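Local coordinates for protein WZI (Escherichia coli, PDB 2YNK) that serves as an outer-membrane beta-barrel lectin that binds carbohydrate and underpins the assembly of the group 1 capsule, at residues Lys373-Leu376 against Gln382-Ser385; Gly131-Val136 against Trp142-Gln147. All coordinates share one frame; numbering follows the deposited sequence.

How the contacts relate
Both contacts are beta hairpins of the same closed antiparallel barrel, lying on opposite sides of the chain's centre. Contact 2 (131-136 with 142-147) comes first along the chain and contact 1 (373-376 with 382-385) follows much later. Their centres are 32 Å apart, their nearest atoms about 19 Å, so the two do not touch; the barrel sheet itself connects them. Each has one face on bound alkyl chains, consistent with the membrane-facing surface of the barrel: dodecane at Leu-376 and Trp-384 in contact 1, dodecane and n-octane in contact 2. The other face carries mainly polar groups in contact 1 and a mixed set in contact 2.

Contact 1 (Lys373-Leu376 against Gln382-Ser385); sequences KVEL and QRWS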
ATOM      1  N   LYS A 373      13.602  -1.104  -8.992  1.00 51.13           N
ATOM      2  CA  LYS A 373      12.864  -0.215  -9.888  1.00 51.04           C
ATOM      3  C   LYS A 373      13.525   1.162  -9.972  1.00 51.40           C
ATOM      4  O   LYS A 373      13.906   1.734  -8.961  1.00 51.92           O
ATOM      5  CB  LYS A 373      11.419  -0.062  -9.415  1.00 50.26           C
ATOM      6  CG  LYS A 373      10.490   0.629 -10.409  1.00 49.79           C
ATOM      7  CD  LYS A 373       9.096   0.797  -9.812  1.00 49.53           C
ATOM      8  CE  LYS A 373       8.106   1.410 -10.793  1.00 49.96           C
ATOM      9  NZ  LYS A 373       6.697   0.993 -10.527  1.00 49.37           N
ATOM     10  N   VAL A 374      13.666   1.670 -11.190  1.00 50.43           N
ATOM     11  CA  VAL A 374      14.103   3.032 -11.430  1.00 50.48           C
ATOM     12  C   VAL A 374      12.980   3.766 -12.144  1.00 49.87           C
ATOM     13  O   VAL A 374      12.271   3.154 -12.948  1.00 48.57           O
ATOM     14  CB  VAL A 374      15.332   3.061 -12.352  1.00 51.24           C
ATOM     15  CG1 VAL A 374      15.839   4.488 -12.503  1.00 49.62           C
ATOM     16  CG2 VAL A 374      16.416   2.138 -11.824  1.00 51.69           C
ATOM     17  N   GLU A 375      12.810   5.059 -11.861  1.00 48.88           N
ATOM     18  CA  GLU A 375      11.974   5.908 -12.716  1.00 49.41           C
ATOM     19  C   GLU A 375      12.395   7.392 -12.814  1.00 49.47           C
ATOM     20  O   GLU A 375      12.801   8.036 -11.835  1.00 46.85           O
ATOM     21  CB  GLU A 375      10.495   5.812 -12.342  1.00 50.40           C
ATOM     22  CG  GLU A 375      10.190   6.170 -10.905  1.00 54.07           C
ATOM     23  CD  GLU A 375       8.843   6.858 -10.707  1.00 56.71           C
ATOM     24  OE1 GLU A 375       8.071   6.979 -11.688  1.00 56.33           O
ATOM     25  OE2 GLU A 375       8.567   7.284  -9.554  1.00 60.15           O
ATOM     26  N   LEU A 376      12.290   7.894 -14.038  1.00 47.69           N
ATOM     27  CA  LEU A 376      12.551   9.264 -14.367  1.00 48.51           C
ATOM     28  C   LEU A 376      11.213   9.966 -14.446  1.00 49.00           C
ATOM     29  O   LEU A 376      10.268   9.438 -15.036  1.00 47.09           O
ATOM     30  CB  LEU A 376      13.258   9.370 -15.720  1.00 48.29           C
ATOM     31  CG  LEU A 376      13.638  10.796 -16.139  1.00 48.63           C
ATOM     32  CD1 LEU A 376      14.871  11.252 -15.380  1.00 48.86           C
ATOM     33  CD2 LEU A 376      13.863  10.876 -17.636  1.00 48.79           C
ATOM     34  N   GLN A 382       5.924  13.539 -17.329  1.00 55.19           N
ATOM     35  CA  GLN A 382       5.977  12.224 -17.937  1.00 53.49           C
ATOM     36  C   GLN A 382       6.807  11.370 -16.996  1.00 52.75           C
ATOM     37  O   GLN A 382       7.751  11.872 -16.396  1.00 53.28           O
ATOM     38  CB  GLN A 382       6.641  12.278 -19.306  1.00 54.17           C
ATOM     39  CG  GLN A 382       5.798  12.936 -20.373  1.00 56.10           C
ATOM     40  CD  GLN A 382       6.485  12.917 -21.723  1.00 59.25           C
ATOM     41  OE1 GLN A 382       6.821  11.853 -22.245  1.00 59.61           O
ATOM     42  NE2 GLN A 382       6.711  14.099 -22.291  1.00 62.22           N
ATOM     43  N   ARG A 383       6.467  10.092 -16.850  1.00 50.81           N
ATOM     44  CA  ARG A 383       7.220   9.227 -15.948  1.00 49.68           C
ATOM     45  C   ARG A 383       7.584   7.912 -16.617  1.00 51.07           C
ATOM     46  O   ARG A 383       6.705   7.116 -16.937  1.00 54.01           O
ATOM     47  CB  ARG A 383       6.428   8.949 -14.676  1.00 47.96           C
ATOM     48  CG  ARG A 383       5.606  10.117 -14.175  1.00 47.63           C
ATOM     49  CD  ARG A 383       5.110   9.870 -12.764  1.00 47.53           C
ATOM     50  NE  ARG A 383       4.676  11.103 -12.126  1.00 47.84           N
ATOM     51  CZ  ARG A 383       4.557  11.288 -10.814  1.00 49.76           C
ATOM     52  NH1 ARG A 383       4.827  10.321  -9.942  1.00 48.17           N
ATOM     53  NH2 ARG A 383       4.172  12.478 -10.365  1.00 54.53           N
ATOM     54  N   TRP A 384       8.880   7.696 -16.824  1.00 50.63           N
ATOM     55  CA  TRP A 384       9.387   6.457 -17.389  1.00 49.78           C
ATOM     56  C   TRP A 384       9.865   5.576 -16.294  1.00 49.17           C
ATOM     57  O   TRP A 384      10.526   6.045 -15.379  1.00 48.04           O
ATOM     58  CB  TRP A 384      10.546   6.746 -18.303  1.00 51.77           C
ATOM     59  CG  TRP A 384      10.188   7.770 -19.323  1.00 53.87           C
ATOM     60  CD1 TRP A 384      10.286   9.150 -19.210  1.00 54.19           C
ATOM     61  CD2 TRP A 384       9.632   7.530 -20.652  1.00 55.07           C
ATOM     62  NE1 TRP A 384       9.843   9.764 -20.350  1.00 55.66           N
ATOM     63  CE2 TRP A 384       9.439   8.850 -21.257  1.00 56.23           C
ATOM     64  CE3 TRP A 384       9.280   6.401 -21.372  1.00 54.37           C
ATOM     65  CZ2 TRP A 384       8.919   9.003 -22.530  1.00 57.07           C
ATOM     66  CZ3 TRP A 384       8.756   6.569 -22.655  1.00 55.60           C
ATOM     67  CH2 TRP A 384       8.579   7.840 -23.217  1.00 56.17           C
ATOM     68  N   SER A 385       9.555   4.287 -16.369  1.00 48.20           N
ATOM     69  CA  SER A 385       9.982   3.367 -15.328  1.00 48.35           C
ATOM     70  C   SER A 385      10.519   2.067 -15.899  1.00 49.19           C
ATOM     71  O   SER A 385      10.192   1.677 -17.017  1.00 51.31           O
ATOM     72  CB  SER A 385       8.842   3.109 -14.344  1.00 48.25           C
ATOM     73  OG  SER A 385       7.592   3.391 -14.940  1.00 51.88           O
TER
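This is the closing end of a beta hairpin in the barrel wall, where strand 368-377 turns back into strand 383-393. The short segments run antiparallel, 157° between their directions, with axes 4.6 Å apart at closest approach. Leu-376 and Trp-384 form the hydrogen-bonded pair: Leu-376 N donates to Trp-384 O and Trp-384 N to Leu-376 O, each at 2.9 Å. Leu-376 O also receives a CA-H...O contact from Arg-383 CA at 3.2 Å, and Val-374 O takes a similar one from Ser-385 CA.

On the face shared by Leu-376 and Trp-384, the leucine methyl CD2 comes 4.3 Å from CD1 of the indole. The tryptophan ring also meets that of Trp-417 on the next strand, their planes about 55° apart. A bound dodecane touches both Leu-376 and Trp-384.

The other face belongs to Glu-375 and Ser-385, the non-hydrogen-bonded pair, whose CB atoms are 3.7 Å apart. Extended Lys-373 brings its CE to 4.0 Å from Ser-385 CB. The Glu-375 and Arg-383 chains run alongside each other in one direction, with carboxylate and guanidinium planes 49° apart. Glu-375 OE1 rests 3.9 Å from Arg-383 CB, but the charged ends do not pair. The guanidinium is taken by others: NH2 makes a salt bridge to Asp-13, NE bonds Asn-381 and NH1 bonds the backbone O of Asp-9.

The two faces thus differ in chemistry, one apolar and touched by bound dodecane, the other charged and tied to the N-terminal helix 8-19 through Arg-383, while the nearby arginine would probably favour an ionised Glu-375.

Contact 2 (Gly131-Val136 against Trp142-Gln147); sequences GAYGAV and WLSFGQ. With OCT (N-octane), chain B; D12 (dodecane), chain D.
Trp-142 swings its indole across to the neighbouring strand of this barrel hairpin, strand 127-138 against strand 141-145. A chi1 of -86° turns the indole toward that strand, where its six-membered ring reaches the backbone of Val-136, whose N lies at the ring edge and in its plane; CE3 also touches Ala-135 CB at 3.7 Å. NE1 is bonded to Glu-35.

Ala-135 CB and Ser-144 CB face one another on the same side of the sheet, 4.0 Å apart. Tyr-133 stands beside Ser-144 there, its CB 3.9 Å from OG, and its ring extends off the sheet so that OH bonds Asp-108.

On the opposite side Val-136 CG2 lies 4.3 Å from Leu-143 CB. Dodecane runs over this side, its C9 3.5 Å from Val-136 CG1 and its C11 close to Gly-134 O.

Backbone bonds pair Gly-134 with Phe-145 and Val-136 with Leu-143 in both directions. The chain turns its corner at Gly-146, whose CA makes a CA-H...O contact with Ala-132 O (3.1 Å). Beyond it Gln-147 N bonds Ala-132 O; Gln-147 OE1 is hydrogen-bonded to Asn-130, and Gln-147 NE2, bonded to Thr-170, lies 3.5 Å from C8 of the octane.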
ATOM      1  N   GLY A 131     -13.133   1.129  -2.596  1.00 45.85           N
ATOM      2  CA  GLY A 131     -12.638   2.467  -2.417  1.00 47.16           C
ATOM      3  C   GLY A 131     -13.683   3.412  -1.861  1.00 48.53           C
ATOM      4  O   GLY A 131     -13.317   4.468  -1.343  1.00 49.64           O
ATOM      5  N   ALA A 132     -14.969   3.051  -1.943  1.00 46.72           N
ATOM      6  CA  ALA A 132     -16.037   3.964  -1.523  1.00 46.38           C
ATOM      7  C   ALA A 132     -16.009   4.132  -0.025  1.00 46.53           C
ATOM      8  O   ALA A 132     -16.087   3.149   0.695  1.00 48.25           O
ATOM      9  CB  ALA A 132     -17.409   3.470  -1.960  1.00 44.06           C
ATOM     10  N   TYR A 133     -15.883   5.375   0.438  1.00 47.27           N
ATOM     11  CA  TYR A 133     -16.011   5.678   1.861  1.00 47.06           C
ATOM     12  C   TYR A 133     -16.639   7.044   2.088  1.00 47.83           C
ATOM     13  O   TYR A 133     -16.700   7.883   1.185  1.00 47.30           O
ATOM     14  CB  TYR A 133     -14.639   5.649   2.544  1.00 46.60           C
ATOM     15  CG  TYR A 133     -13.728   6.766   2.082  1.00 46.90           C
ATOM     16  CD1 TYR A 133     -13.753   8.022   2.691  1.00 48.53           C
ATOM     17  CD2 TYR A 133     -12.859   6.575   1.017  1.00 47.41           C
ATOM     18  CE1 TYR A 133     -12.929   9.053   2.250  1.00 47.91           C
ATOM     19  CE2 TYR A 133     -12.028   7.588   0.572  1.00 47.92           C
ATOM     20  CZ  TYR A 133     -12.066   8.830   1.188  1.00 48.50           C
ATOM     21  OH  TYR A 133     -11.238   9.831   0.723  1.00 48.20           O
ATOM     22  N   GLY A 134     -17.103   7.245   3.313  1.00 48.49           N
ATOM     23  CA  GLY A 134     -17.337   8.575   3.854  1.00 49.58           C
ATOM     24  C   GLY A 134     -16.592   8.695   5.174  1.00 49.92           C
ATOM     25  O   GLY A 134     -16.488   7.719   5.920  1.00 48.88           O
ATOM     26  N   ALA A 135     -16.048   9.878   5.456  1.00 50.89           N
ATOM     27  CA  ALA A 135     -15.350  10.114   6.723  1.00 49.91           C
ATOM     28  C   ALA A 135     -15.721  11.451   7.313  1.00 51.67           C
ATOM     29  O   ALA A 135     -16.075  12.385   6.591  1.00 53.66           O
ATOM     30  CB  ALA A 135     -13.847  10.023   6.542  1.00 46.62           C
ATOM     31  N   VAL A 136     -15.641  11.527   8.638  1.00 52.34           N
ATOM     32  CA  VAL A 136     -15.810  12.778   9.365  1.00 52.77           C
ATOM     33  C   VAL A 136     -14.639  13.020  10.317  1.00 53.66           C
ATOM     34  O   VAL A 136     -14.010  12.069  10.790  1.00 51.12           O
ATOM     35  CB  VAL A 136     -17.117  12.800  10.180  1.00 53.37           C
ATOM     36  CG1 VAL A 136     -18.318  12.847   9.253  1.00 53.53           C
ATOM     37  CG2 VAL A 136     -17.184  11.623  11.143  1.00 51.92           C
ATOM     38  N   TRP A 142      -9.857  11.285  12.330  1.00 48.81           N
ATOM     39  CA  TRP A 142     -10.695  10.912  11.196  1.00 49.66           C
ATOM     40  C   TRP A 142     -11.361   9.573  11.430  1.00 48.81           C
ATOM     41  O   TRP A 142     -10.680   8.566  11.649  1.00 44.35           O
ATOM     42  CB  TRP A 142      -9.850  10.817   9.941  1.00 49.99           C
ATOM     43  CG  TRP A 142      -9.658  12.117   9.231  1.00 50.66           C
ATOM     44  CD1 TRP A 142      -8.479  12.833   9.073  1.00 50.64           C
ATOM     45  CD2 TRP A 142     -10.677  12.890   8.526  1.00 51.55           C
ATOM     46  NE1 TRP A 142      -8.698  13.967   8.332  1.00 51.78           N
ATOM     47  CE2 TRP A 142      -9.998  14.065   7.983  1.00 51.10           C
ATOM     48  CE3 TRP A 142     -12.032  12.732   8.300  1.00 52.08           C
ATOM     49  CZ2 TRP A 142     -10.669  15.025   7.253  1.00 51.32           C
ATOM     50  CZ3 TRP A 142     -12.702  13.711   7.565  1.00 53.29           C
ATOM     51  CH2 TRP A 142     -12.030  14.830   7.049  1.00 52.47           C
ATOM     52  N   LEU A 143     -12.691   9.561  11.389  1.00 48.86           N
ATOM     53  CA  LEU A 143     -13.462   8.332  11.488  1.00 50.56           C
ATOM     54  C   LEU A 143     -14.061   8.037  10.132  1.00 50.71           C
ATOM     55  O   LEU A 143     -14.705   8.899   9.536  1.00 51.01           O
ATOM     56  CB  LEU A 143     -14.576   8.461  12.526  1.00 52.42           C
ATOM     57  CG  LEU A 143     -15.432   7.200  12.744  1.00 52.81           C
ATOM     58  CD1 LEU A 143     -14.571   5.974  13.035  1.00 50.27           C
ATOM     59  CD2 LEU A 143     -16.440   7.437  13.862  1.00 52.39           C
ATOM     60  N   SER A 144     -13.866   6.811   9.660  1.00 50.18           N
ATOM     61  CA  SER A 144     -14.226   6.446   8.299  1.00 50.84           C
ATOM     62  C   SER A 144     -15.057   5.159   8.208  1.00 50.91           C
ATOM     63  O   SER A 144     -14.837   4.222   8.967  1.00 51.07           O
ATOM     64  CB  SER A 144     -12.945   6.254   7.515  1.00 51.12           C
ATOM     65  OG  SER A 144     -13.258   5.941   6.180  1.00 56.49           O
ATOM     66  N   PHE A 145     -16.006   5.115   7.279  1.00 50.13           N
ATOM     67  CA  PHE A 145     -16.687   3.867   6.949  1.00 50.25           C
ATOM     68  C   PHE A 145     -16.690   3.671   5.449  1.00 49.75           C
ATOM     69  O   PHE A 145     -16.920   4.618   4.699  1.00 48.83           O
ATOM     70  CB  PHE A 145     -18.130   3.819   7.458  1.00 51.72           C
ATOM     71  CG  PHE A 145     -18.813   2.506   7.166  1.00 52.57           C
ATOM     72  CD1 PHE A 145     -18.604   1.402   7.978  1.00 54.23           C
ATOM     73  CD2 PHE A 145     -19.626   2.358   6.048  1.00 52.66           C
ATOM     74  CE1 PHE A 145     -19.209   0.182   7.692  1.00 52.49           C
ATOM     75  CE2 PHE A 145     -20.229   1.148   5.759  1.00 50.97           C
ATOM     76  CZ  PHE A 145     -20.021   0.061   6.582  1.00 51.25           C
ATOM     77  N   GLY A 146     -16.455   2.430   5.025  1.00 49.32           N
ATOM     78  CA  GLY A 146     -16.420   2.087   3.607  1.00 48.00           C
ATOM     79  C   GLY A 146     -15.515   0.913   3.296  1.00 47.87           C
ATOM     80  O   GLY A 146     -15.242   0.068   4.156  1.00 46.57           O
ATOM     81  N   GLN A 147     -15.053   0.861   2.051  1.00 47.33           N
ATOM     82  CA  GLN A 147     -14.087  -0.138   1.634  1.00 47.84           C
ATOM     83  C   GLN A 147     -12.814   0.583   1.290  1.00 46.73           C
ATOM     84  O   GLN A 147     -12.531   0.815   0.109  1.00 45.80           O
ATOM     85  CB  GLN A 147     -14.599  -0.939   0.434  1.00 49.45           C
ATOM     86  CG  GLN A 147     -15.726  -1.884   0.803  1.00 51.47           C
ATOM     87  CD  GLN A 147     -16.236  -2.722  -0.351  1.00 53.62           C
ATOM     88  OE1 GLN A 147     -16.068  -2.379  -1.524  1.00 55.34           O
ATOM     89  NE2 GLN A 147     -16.882  -3.831  -0.020  1.00 55.92           N
TER
HETATM   90  C1  OCT B1001     -20.400   6.171   1.397  1.00 54.61           C
HETATM   91  C2  OCT B1001     -20.521   4.785   2.000  1.00 56.40           C
HETATM   92  C3  OCT B1001     -19.927   3.717   1.079  1.00 57.19           C
HETATM   93  C4  OCT B1001     -20.061   2.314   1.681  1.00 57.64           C
HETATM   94  C5  OCT B1001     -19.797   1.217   0.649  1.00 57.38           C
HETATM   95  C6  OCT B1001     -19.686  -0.165   1.307  1.00 60.91           C
HETATM   96  C7  OCT B1001     -20.705  -1.200   0.804  1.00 60.38           C
HETATM   97  C8  OCT B1001     -20.102  -2.582   0.595  1.00 56.21           C
HETATM   98  C1  D12 D1003     -21.624  19.031   3.586  1.00 69.48           C
HETATM   99  C2  D12 D1003     -21.452  17.996   4.686  1.00 73.36           C
HETATM  100  C3  D12 D1003     -21.442  16.553   4.152  1.00 74.26           C
HETATM  101  C4  D12 D1003     -20.999  15.551   5.228  1.00 71.25           C
HETATM  102  C5  D12 D1003     -21.318  14.092   4.873  1.00 67.75           C
HETATM  103  C6  D12 D1003     -20.486  13.099   5.698  1.00 64.39           C
HETATM  104  C7  D12 D1003     -21.288  11.884   6.167  1.00 64.71           C
HETATM  105  C8  D12 D1003     -20.502  10.566   6.143  1.00 65.05           C
HETATM  106  C9  D12 D1003     -19.831  10.245   7.482  1.00 64.98           C
HETATM  107  C10 D12 D1003     -19.607   8.746   7.702  1.00 64.22           C
HETATM  108  C11 D12 D1003     -18.455   8.491   8.680  1.00 64.67           C
HETATM  109  C12 D12 D1003     -18.663   7.266   9.550  1.00 63.87           C